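PDB 5GIZ: putative hemin transport system, substrate-binding protein from Burkholderia cenocepacia J2315, which binds heme in the periplasm and probably delivers it to an inner-membrane ABC transporter for uptake into the cell. Local coordinates for residues A[6-11]-A[69-74]; A[65-70]-A[88-93]; A[134-139]-A[176-181]. All coordinates share one frame; numbering follows the deposited sequence. Where two conformers were deposited one is given.

Contact 1 (A[6-11]-A[69-74])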
loop_
_atom_site.group_PDB
_atom_site.type_symbol
_atom_site.label_atom_id
_atom_site.label_comp_id
_atom_site.label_asym_id
_atom_site.label_seq_id
_atom_site.Cartn_x
_atom_site.Cartn_y
_atom_site.Cartn_z
ATOM N N LYS A 6 -20.751 -11.521 13.066
ATOM C CA LYS A 6 -20.068 -12.272 12.053
ATOM C C LYS A 6 -18.578 -12.366 12.375
ATOM O O LYS A 6 -17.926 -11.393 12.738
ATOM C CB LYS A 6 -20.205 -11.588 10.699
ATOM C CG LYS A 6 -21.627 -11.641 10.200
ATOM C CD LYS A 6 -21.695 -11.160 8.791
ATOM C CE LYS A 6 -23.087 -11.378 8.254
ATOM N NZ LYS A 6 -23.351 -10.476 7.100
ATOM N N ARG A 7 -18.028 -13.554 12.190
ATOM C CA ARG A 7 -16.567 -13.747 12.196
ATOM C C ARG A 7 -16.048 -13.368 10.806
ATOM O O ARG A 7 -16.506 -13.899 9.795
ATOM C CB ARG A 7 -16.186 -15.197 12.475
ATOM C CG ARG A 7 -16.542 -15.644 13.887
ATOM C CD ARG A 7 -16.288 -17.123 14.125
ATOM N NE ARG A 7 -14.891 -17.488 13.979
ATOM C CZ ARG A 7 -13.965 -17.302 14.906
ATOM N NH1 ARG A 7 -14.286 -16.777 16.096
ATOM N NH2 ARG A 7 -12.720 -17.659 14.655
ATOM N N VAL A 8 -15.125 -12.386 10.759
ATOM C CA VAL A 8 -14.615 -11.850 9.528
ATOM C C VAL A 8 -13.129 -12.120 9.354
ATOM O O VAL A 8 -12.345 -11.916 10.278
ATOM C CB VAL A 8 -14.924 -10.338 9.462
ATOM C CG1 VAL A 8 -14.407 -9.744 8.167
ATOM C CG2 VAL A 8 -16.398 -10.067 9.648
ATOM N N ILE A 9 -12.719 -12.519 8.157
ATOM C CA ILE A 9 -11.331 -12.578 7.746
ATOM C C ILE A 9 -11.075 -11.520 6.677
ATOM O O ILE A 9 -11.908 -11.303 5.803
ATOM C CB ILE A 9 -10.950 -13.995 7.290
ATOM C CG1 ILE A 9 -11.005 -14.934 8.512
ATOM C CG2 ILE A 9 -9.597 -14.009 6.551
ATOM C CD1 ILE A 9 -10.782 -16.386 8.175
ATOM N N VAL A 10 -9.917 -10.867 6.756
ATOM C CA VAL A 10 -9.620 -9.783 5.826
ATOM C C VAL A 10 -8.292 -10.097 5.141
ATOM O O VAL A 10 -7.320 -10.451 5.805
ATOM C CB VAL A 10 -9.584 -8.424 6.557
ATOM C CG1 VAL A 10 -9.343 -7.288 5.563
ATOM C CG2 VAL A 10 -10.859 -8.206 7.350
ATOM N N ILE A 11 -8.274 -9.947 3.838
ATOM C CA ILE A 11 -7.104 -10.186 3.001
ATOM C C ILE A 11 -6.734 -8.884 2.363
ATOM O O ILE A 11 -7.482 -8.407 1.533
ATOM C CB ILE A 11 -7.319 -11.283 1.933
ATOM C CG1 ILE A 11 -7.948 -12.573 2.501
ATOM C CG2 ILE A 11 -5.985 -11.488 1.232
ATOM C CD1 ILE A 11 -7.219 -13.207 3.616
ATOM N N LEU A 69 -17.553 -14.357 6.773
ATOM C CA LEU A 69 -17.321 -13.420 5.669
ATOM C C LEU A 69 -15.837 -13.206 5.489
ATOM O O LEU A 69 -15.134 -13.116 6.462
ATOM C CB LEU A 69 -18.003 -12.113 6.026
ATOM C CG LEU A 69 -17.789 -10.896 5.127
ATOM C CD1 LEU A 69 -18.334 -11.136 3.730
ATOM C CD2 LEU A 69 -18.420 -9.652 5.749
ATOM N N VAL A 70 -15.392 -13.085 4.244
ATOM C CA VAL A 70 -14.049 -12.730 3.877
ATOM C C VAL A 70 -14.124 -11.452 3.029
ATOM O O VAL A 70 -14.831 -11.420 2.032
ATOM C CB VAL A 70 -13.343 -13.851 3.063
ATOM C CG1 VAL A 70 -12.003 -13.377 2.540
ATOM C CG2 VAL A 70 -13.236 -15.148 3.854
ATOM N N LEU A 71 -13.400 -10.431 3.429
ATOM C CA LEU A 71 -13.182 -9.249 2.647
ATOM C C LEU A 71 -11.841 -9.391 1.995
ATOM O O LEU A 71 -10.831 -9.513 2.685
ATOM C CB LEU A 71 -13.194 -8.007 3.533
ATOM C CG LEU A 71 -14.420 -7.875 4.456
ATOM C CD1 LEU A 71 -14.196 -6.665 5.401
ATOM C CD2 LEU A 71 -15.679 -7.809 3.672
ATOM N N ALA A 72 -11.831 -9.409 0.664
ATOM C CA ALA A 72 -10.636 -9.735 -0.074
ATOM C C ALA A 72 -10.204 -8.668 -1.028
ATOM O O ALA A 72 -11.012 -8.138 -1.820
ATOM C CB ALA A 72 -10.846 -11.035 -0.853
ATOM N N SER A 73 -8.927 -8.360 -0.975
ATOM C CA SER A 73 -8.375 -7.365 -1.881
ATOM C C SER A 73 -8.313 -7.989 -3.261
ATOM O O SER A 73 -8.375 -9.229 -3.439
ATOM C CB SER A 73 -6.990 -6.977 -1.415
ATOM O OG SER A 73 -6.175 -8.089 -1.595
ATOM N N ALA A 74 -8.049 -7.107 -4.218
ATOM C CA ALA A 74 -7.868 -7.499 -5.611
ATOM C C ALA A 74 -6.737 -8.517 -5.771
ATOM O O ALA A 74 -6.778 -9.351 -6.650
ATOM C CB ALA A 74 -7.588 -6.242 -6.448
#
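Strands 6-11 and 69-72 lie side by side as the two central strands of the four-stranded parallel sheet in the N-terminal lobe, and their contact is almost wholly buried. They run the same way, with axes 4.7 Å apart and an angle of 18° between them, and pair Val8 with Leu69, Ile9 with Val70, Val10 with Leu71 and Ile11 with Ala72. Five backbone hydrogen bonds join the two strands. Leu69 N starts the series at Arg7 O, and its carbonyl receives Ile9 N; Leu71 repeats this with Ile9 O and Ile11 N, with Ile11 N 2.8 Å from Leu71 O. Beyond the end of the strand, Ser73 N still reaches Ile11 O at 2.9 Å, but the bond is bent to 138° and its donor is tilted from the carbonyl plane.

On one face of the sheet Val8, Val10, Leu69 and Leu71 meet. Val8 holds CG1 anti to its own backbone N (chi1 -180°), which sets this methyl against Leu71 CD1 at 4.1 Å, while its CG2 comes to 4.4 Å from Leu69 CD2. On the other face Ile11 folds CG1 back beside its backbone N and lays it against Val70 CG1, 4.1 Å away; nearer the strand starts, Ile9 CB and Val70 CG2 come to 4.3 Å. Helix 13-23 covers the first face through Leu15 and Ala16 on Val10. At the C-terminal ends of the strands Ser73 and Ile11 touch Gln54, which binds heme in another structure of this protein. Parallel strands whose C-terminal ends point to the ligand site, with apolar side chains on both faces, are the core of the Rossmann-like lobe of heme- and siderophore-binding periplasmic proteins.

Contact 2 (A[65-70]-A[88-93])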
loop_
_atom_site.group_PDB
_atom_site.type_symbol
_atom_site.label_atom_id
_atom_site.label_comp_id
_atom_site.label_asym_id
_atom_site.label_seq_id
_atom_site.Cartn_x
_atom_site.Cartn_y
_atom_site.Cartn_z
ATOM N N LEU A 65 -10.597 -21.116 10.683
ATOM C CA LEU A 65 -10.982 -20.042 11.524
ATOM C C LEU A 65 -12.489 -19.747 11.487
ATOM O O LEU A 65 -12.968 -18.765 12.090
ATOM C CB LEU A 65 -10.167 -18.783 11.206
ATOM C CG LEU A 65 -8.667 -18.919 11.350
ATOM C CD1 LEU A 65 -7.996 -17.626 10.913
ATOM C CD2 LEU A 65 -8.313 -19.287 12.788
ATOM N N ARG A 66 -13.245 -20.610 10.813
ATOM C CA ARG A 66 -14.710 -20.498 10.774
ATOM C C ARG A 66 -15.248 -19.120 10.398
ATOM O O ARG A 66 -16.056 -18.536 11.102
ATOM C CB ARG A 66 -15.289 -20.944 12.103
ATOM C CG ARG A 66 -14.860 -22.352 12.476
ATOM C CD ARG A 66 -15.381 -22.823 13.825
ATOM N NE ARG A 66 -14.745 -22.063 14.867
ATOM C CZ ARG A 66 -15.286 -21.054 15.531
ATOM N NH1 ARG A 66 -16.533 -20.719 15.327
ATOM N NH2 ARG A 66 -14.542 -20.403 16.403
ATOM N N PRO A 67 -14.806 -18.582 9.260
ATOM C CA PRO A 67 -15.342 -17.270 8.898
ATOM C C PRO A 67 -16.781 -17.337 8.460
ATOM O O PRO A 67 -17.198 -18.309 7.851
ATOM C CB PRO A 67 -14.508 -16.890 7.664
ATOM C CG PRO A 67 -14.124 -18.219 7.072
ATOM C CD PRO A 67 -13.824 -19.072 8.272
ATOM N N ASP A 68 -17.524 -16.259 8.702
ATOM C CA ASP A 68 -18.799 -15.999 8.056
ATOM C C ASP A 68 -18.641 -15.139 6.805
ATOM O O ASP A 68 -19.495 -15.158 5.904
ATOM C CB ASP A 68 -19.727 -15.248 9.015
ATOM C CG ASP A 68 -20.046 -16.046 10.233
ATOM O OD1 ASP A 68 -20.385 -17.283 10.103
ATOM O OD2 ASP A 68 -19.872 -15.556 11.370
ATOM N N LEU A 69 -17.553 -14.357 6.773
ATOM C CA LEU A 69 -17.321 -13.420 5.669
ATOM C C LEU A 69 -15.837 -13.206 5.489
ATOM O O LEU A 69 -15.134 -13.116 6.462
ATOM C CB LEU A 69 -18.003 -12.113 6.026
ATOM C CG LEU A 69 -17.789 -10.896 5.127
ATOM C CD1 LEU A 69 -18.334 -11.136 3.730
ATOM C CD2 LEU A 69 -18.420 -9.652 5.749
ATOM N N VAL A 70 -15.392 -13.085 4.244
ATOM C CA VAL A 70 -14.049 -12.730 3.877
ATOM C C VAL A 70 -14.124 -11.452 3.029
ATOM O O VAL A 70 -14.831 -11.420 2.032
ATOM C CB VAL A 70 -13.343 -13.851 3.063
ATOM C CG1 VAL A 70 -12.003 -13.377 2.540
ATOM C CG2 VAL A 70 -13.236 -15.148 3.854
ATOM N N ALA A 88 -16.992 -23.761 0.219
ATOM C CA ALA A 88 -17.361 -24.185 1.583
ATOM C C ALA A 88 -18.538 -23.361 2.122
ATOM O O ALA A 88 -18.956 -23.521 3.279
ATOM C CB ALA A 88 -16.170 -24.040 2.522
ATOM N N GLY A 89 -19.041 -22.450 1.314
ATOM C CA GLY A 89 -20.217 -21.664 1.658
ATOM C C GLY A 89 -19.939 -20.330 2.294
ATOM O O GLY A 89 -20.854 -19.636 2.725
ATOM N N VAL A 90 -18.668 -19.922 2.277
ATOM C CA VAL A 90 -18.272 -18.643 2.873
ATOM C C VAL A 90 -18.436 -17.553 1.815
ATOM O O VAL A 90 -18.003 -17.716 0.680
ATOM C CB VAL A 90 -16.813 -18.724 3.368
ATOM C CG1 VAL A 90 -16.372 -17.400 3.972
ATOM C CG2 VAL A 90 -16.656 -19.835 4.385
ATOM N N THR A 91 -19.034 -16.448 2.216
ATOM C CA THR A 91 -19.159 -15.261 1.391
ATOM C C THR A 91 -17.798 -14.585 1.272
ATOM O O THR A 91 -17.134 -14.299 2.267
ATOM C CB THR A 91 -20.179 -14.253 1.983
ATOM O OG1 THR A 91 -21.470 -14.912 2.024
ATOM C CG2 THR A 91 -20.273 -12.930 1.140
ATOM N N VAL A 92 -17.400 -14.286 0.047
ATOM C CA VAL A 92 -16.155 -13.624 -0.200
ATOM C C VAL A 92 -16.514 -12.383 -1.018
ATOM O O VAL A 92 -17.108 -12.492 -2.133
ATOM C CB VAL A 92 -15.169 -14.491 -0.989
ATOM C CG1 VAL A 92 -13.936 -13.697 -1.348
ATOM C CG2 VAL A 92 -14.805 -15.774 -0.258
ATOM N N THR A 93 -16.242 -11.208 -0.481
ATOM C CA THR A 93 -16.520 -9.947 -1.154
ATOM C C THR A 93 -15.184 -9.360 -1.529
ATOM O O THR A 93 -14.320 -9.105 -0.691
ATOM C CB THR A 93 -17.351 -9.058 -0.239
ATOM O OG1 THR A 93 -18.583 -9.771 0.075
ATOM C CG2 THR A 93 -17.639 -7.705 -0.853
HETATM O O HOH W 1 -20.687 -16.813 4.616
#
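The ring of Pro67, the one ringed side chain in the contact, presents CG to the fork of Val90, 3.9 Å from CG1 and 4.0 Å from CG2, the two side chains crossing at about a right angle. Val70 and Val92 point to one face of the sheet, Leu69 and Thr91 to the other. Val90 turns CG1 away from its backbone N (chi1 179°), and Val90 CG1 lies between Pro67 CG and Val70 CG2, 3.9 Å from Val70 CG2; Leu62 and Leu63 of helix 59-64 close over this apolar cluster. The two segments belong to a beta-alpha-beta crossover in which helix 79-87 carries the chain from strand 69-72 to strand 91-94, the outermost strand on this side of the sheet. That helix ends in a Schellman motif at Gly89, whose positive phi turns the backbone toward the new strand. Val70 then grips the incoming strand from both of its backbone polar atoms: its N donates to Thr91 O at 2.9 Å, and its O accepts Thr93 N in a nearly straight bond (169°). On the face of Leu69 and Thr91, Leu69 CD1 comes to 3.7 Å from Thr91 CG2. Where the strands splay apart, a water accepts from Thr91 N at 2.9 Å; its spacing from Asp68 O is too short to be trusted.

Contact 3 (A[134-139]-A[176-181]); sequences AARDAV and IRYAGA. With SO4 (sulfate ion), chain C.
Arg136 and Tyr178 stand almost square to one another, the guanidinium and ring planes 80° apart, where the end of helix 171-178 in the C-terminal lobe meets helix 118-141, the long connecting helix characteristic of this family of periplasmic binding proteins. Arg136 NH1 lies at the ring's edge, near the ring plane and 3.6 Å from Tyr178 CD1, so the pair is not a face-on cation-pi stack. A bend at chi2 (-65°) brings the arginine end across to the ring. Both groups hold one sulfate, probably from the crystallisation liquor: Arg136 NH2 donates to O3 at 3.1 Å within the guanidinium plane, and Tyr178 OH donates to O1 at 2.6 Å within the ring plane. The hydroxyl oxygen also accepts Val101 N, while Trp132 meets the ring edge-to-face. In the guanidinium plane too, a water accepts from Arg136 NH1 and donates to Tyr178 O, linking the helices. A Schellman motif with Gly180 at positive phi ends the shorter helix; Val139 meets the Tyr178 carbonyl there, with CG1 3.4 Å and CG2 3.5 Å from Tyr178 O.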
loop_
_atom_site.group_PDB
_atom_site.type_symbol
_atom_site.label_atom_id
_atom_site.label_comp_id
_atom_site.label_asym_id
_atom_site.label_seq_id
_atom_site.Cartn_x
_atom_site.Cartn_y
_atom_site.Cartn_z
ATOM N N ALA A 134 -6.599 18.534 3.161
ATOM C CA ALA A 134 -5.430 19.097 3.853
ATOM C C ALA A 134 -4.145 18.602 3.235
ATOM O O ALA A 134 -3.216 19.353 3.074
ATOM C CB ALA A 134 -5.516 18.789 5.343
ATOM N N ALA A 135 -4.056 17.326 2.906
ATOM C CA ALA A 135 -2.863 16.768 2.279
ATOM C C ALA A 135 -2.652 17.399 0.886
ATOM O O ALA A 135 -1.548 17.813 0.531
ATOM C CB ALA A 135 -3.011 15.256 2.198
ATOM N N ARG A 136 -3.717 17.528 0.108
ATOM C CA ARG A 136 -3.646 18.198 -1.192
ATOM C C ARG A 136 -3.084 19.610 -1.017
ATOM O O ARG A 136 -2.212 20.011 -1.766
ATOM C CB ARG A 136 -5.018 18.321 -1.811
ATOM C CG ARG A 136 -5.576 17.057 -2.361
ATOM C CD ARG A 136 -4.815 16.511 -3.529
ATOM N NE ARG A 136 -5.701 15.744 -4.414
ATOM C CZ ARG A 136 -5.303 15.151 -5.548
ATOM N NH1 ARG A 136 -4.010 15.246 -5.921
ATOM N NH2 ARG A 136 -6.196 14.490 -6.299
ATOM N N ASP A 137 -3.606 20.334 -0.024
ATOM C CA ASP A 137 -3.138 21.685 0.310
ATOM C C ASP A 137 -1.675 21.728 0.691
ATOM O O ASP A 137 -0.951 22.620 0.238
ATOM C CB ASP A 137 -3.954 22.311 1.465
ATOM C CG ASP A 137 -5.384 22.654 1.068
ATOM O OD1 ASP A 137 -5.720 22.587 -0.158
ATOM O OD2 ASP A 137 -6.174 22.995 2.002
ATOM N N ALA A 138 -1.244 20.770 1.495
ATOM C CA ALA A 138 0.161 20.711 1.932
ATOM C C ALA A 138 1.102 20.502 0.724
ATOM O O ALA A 138 2.146 21.144 0.574
ATOM C CB ALA A 138 0.341 19.605 2.953
ATOM N N VAL A 139 0.725 19.606 -0.171
ATOM C CA VAL A 139 1.526 19.304 -1.365
ATOM C C VAL A 139 1.573 20.499 -2.313
ATOM O O VAL A 139 2.653 20.897 -2.788
ATOM C CB VAL A 139 1.002 18.046 -2.071
ATOM C CG1 VAL A 139 1.690 17.819 -3.408
ATOM C CG2 VAL A 139 1.227 16.852 -1.177
ATOM N N ILE A 176 4.027 8.892 -5.834
ATOM C CA ILE A 176 5.042 9.854 -6.273
ATOM C C ILE A 176 4.326 11.073 -6.866
ATOM O O ILE A 176 4.625 12.214 -6.518
ATOM C CB ILE A 176 5.946 9.211 -7.291
ATOM C CG1 ILE A 176 6.930 8.258 -6.580
ATOM C CG2 ILE A 176 6.717 10.248 -8.084
ATOM C CD1 ILE A 176 7.628 7.336 -7.519
ATOM N N ARG A 177 3.325 10.843 -7.731
ATOM C CA ARG A 177 2.572 11.958 -8.273
ATOM C C ARG A 177 1.706 12.688 -7.259
ATOM O O ARG A 177 1.657 13.940 -7.274
ATOM C CB ARG A 177 1.693 11.493 -9.408
ATOM C CG ARG A 177 2.529 11.168 -10.639
ATOM C CD ARG A 177 1.642 10.722 -11.819
ATOM N NE ARG A 177 1.102 9.390 -11.613
ATOM C CZ ARG A 177 -0.179 9.060 -11.499
ATOM N NH1 ARG A 177 -1.140 9.973 -11.628
ATOM N NH2 ARG A 177 -0.492 7.779 -11.294
ATOM N N TYR A 178 1.090 11.992 -6.303
ATOM C CA TYR A 178 0.344 12.695 -5.270
ATOM C C TYR A 178 1.220 13.615 -4.394
ATOM O O TYR A 178 0.760 14.623 -3.871
ATOM C CB TYR A 178 -0.405 11.713 -4.366
ATOM C CG TYR A 178 -1.652 11.108 -4.973
ATOM C CD1 TYR A 178 -2.589 11.909 -5.648
ATOM C CD2 TYR A 178 -1.956 9.755 -4.798
ATOM C CE1 TYR A 178 -3.769 11.379 -6.127
ATOM C CE2 TYR A 178 -3.120 9.231 -5.280
ATOM C CZ TYR A 178 -4.043 10.038 -5.932
ATOM O OH TYR A 178 -5.247 9.503 -6.450
ATOM N N ALA A 179 2.477 13.214 -4.224
ATOM C CA ALA A 179 3.398 13.992 -3.437
ATOM C C ALA A 179 4.044 15.127 -4.218
ATOM O O ALA A 179 4.961 15.756 -3.662
ATOM C CB ALA A 179 4.448 13.105 -2.817
ATOM N N GLY A 180 3.604 15.404 -5.442
ATOM C CA GLY A 180 4.096 16.558 -6.196
ATOM C C GLY A 180 5.329 16.253 -7.008
ATOM O O GLY A 180 6.015 17.178 -7.444
ATOM N N ALA A 181 5.643 14.988 -7.202
ATOM C CA ALA A 181 6.809 14.575 -7.941
ATOM C C ALA A 181 6.438 13.845 -9.228
ATOM O O ALA A 181 5.254 13.740 -9.555
ATOM C CB ALA A 181 7.689 13.718 -7.058
HETATM S S SO4 C . -6.422 11.424 -8.981
HETATM O O1 SO4 C . -6.928 10.921 -7.752
HETATM O O2 SO4 C . -7.486 11.583 -10.022
HETATM O O3 SO4 C . -5.700 12.690 -8.795
HETATM O O4 SO4 C . -5.480 10.569 -9.629
HETATM O O HOH W 2 -1.495 16.159 -4.720
#

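How the contacts relate
Contacts 1 and 2 are neighbours in one sheet, their centres 7 Å apart, and share Leu69 and Val70: strand 69-72 bonds to 6-11 along one edge and to 91-94 along the other. Arg7 ties them further, its NH2 lying 2.8 Å from Leu65 O and its backbone O 2.8 Å from Asp68 N. Contact 3 lies on the other side of the chain's centre, 31 Å from contact 1 and 38 Å from contact 2 between centres. Residues that bind heme in another structure approach both halves: Gln54 is about 3 Å from Ser73 of contact 1, and Ala171 about 9 Å from Tyr178 of contact 3, between side chains.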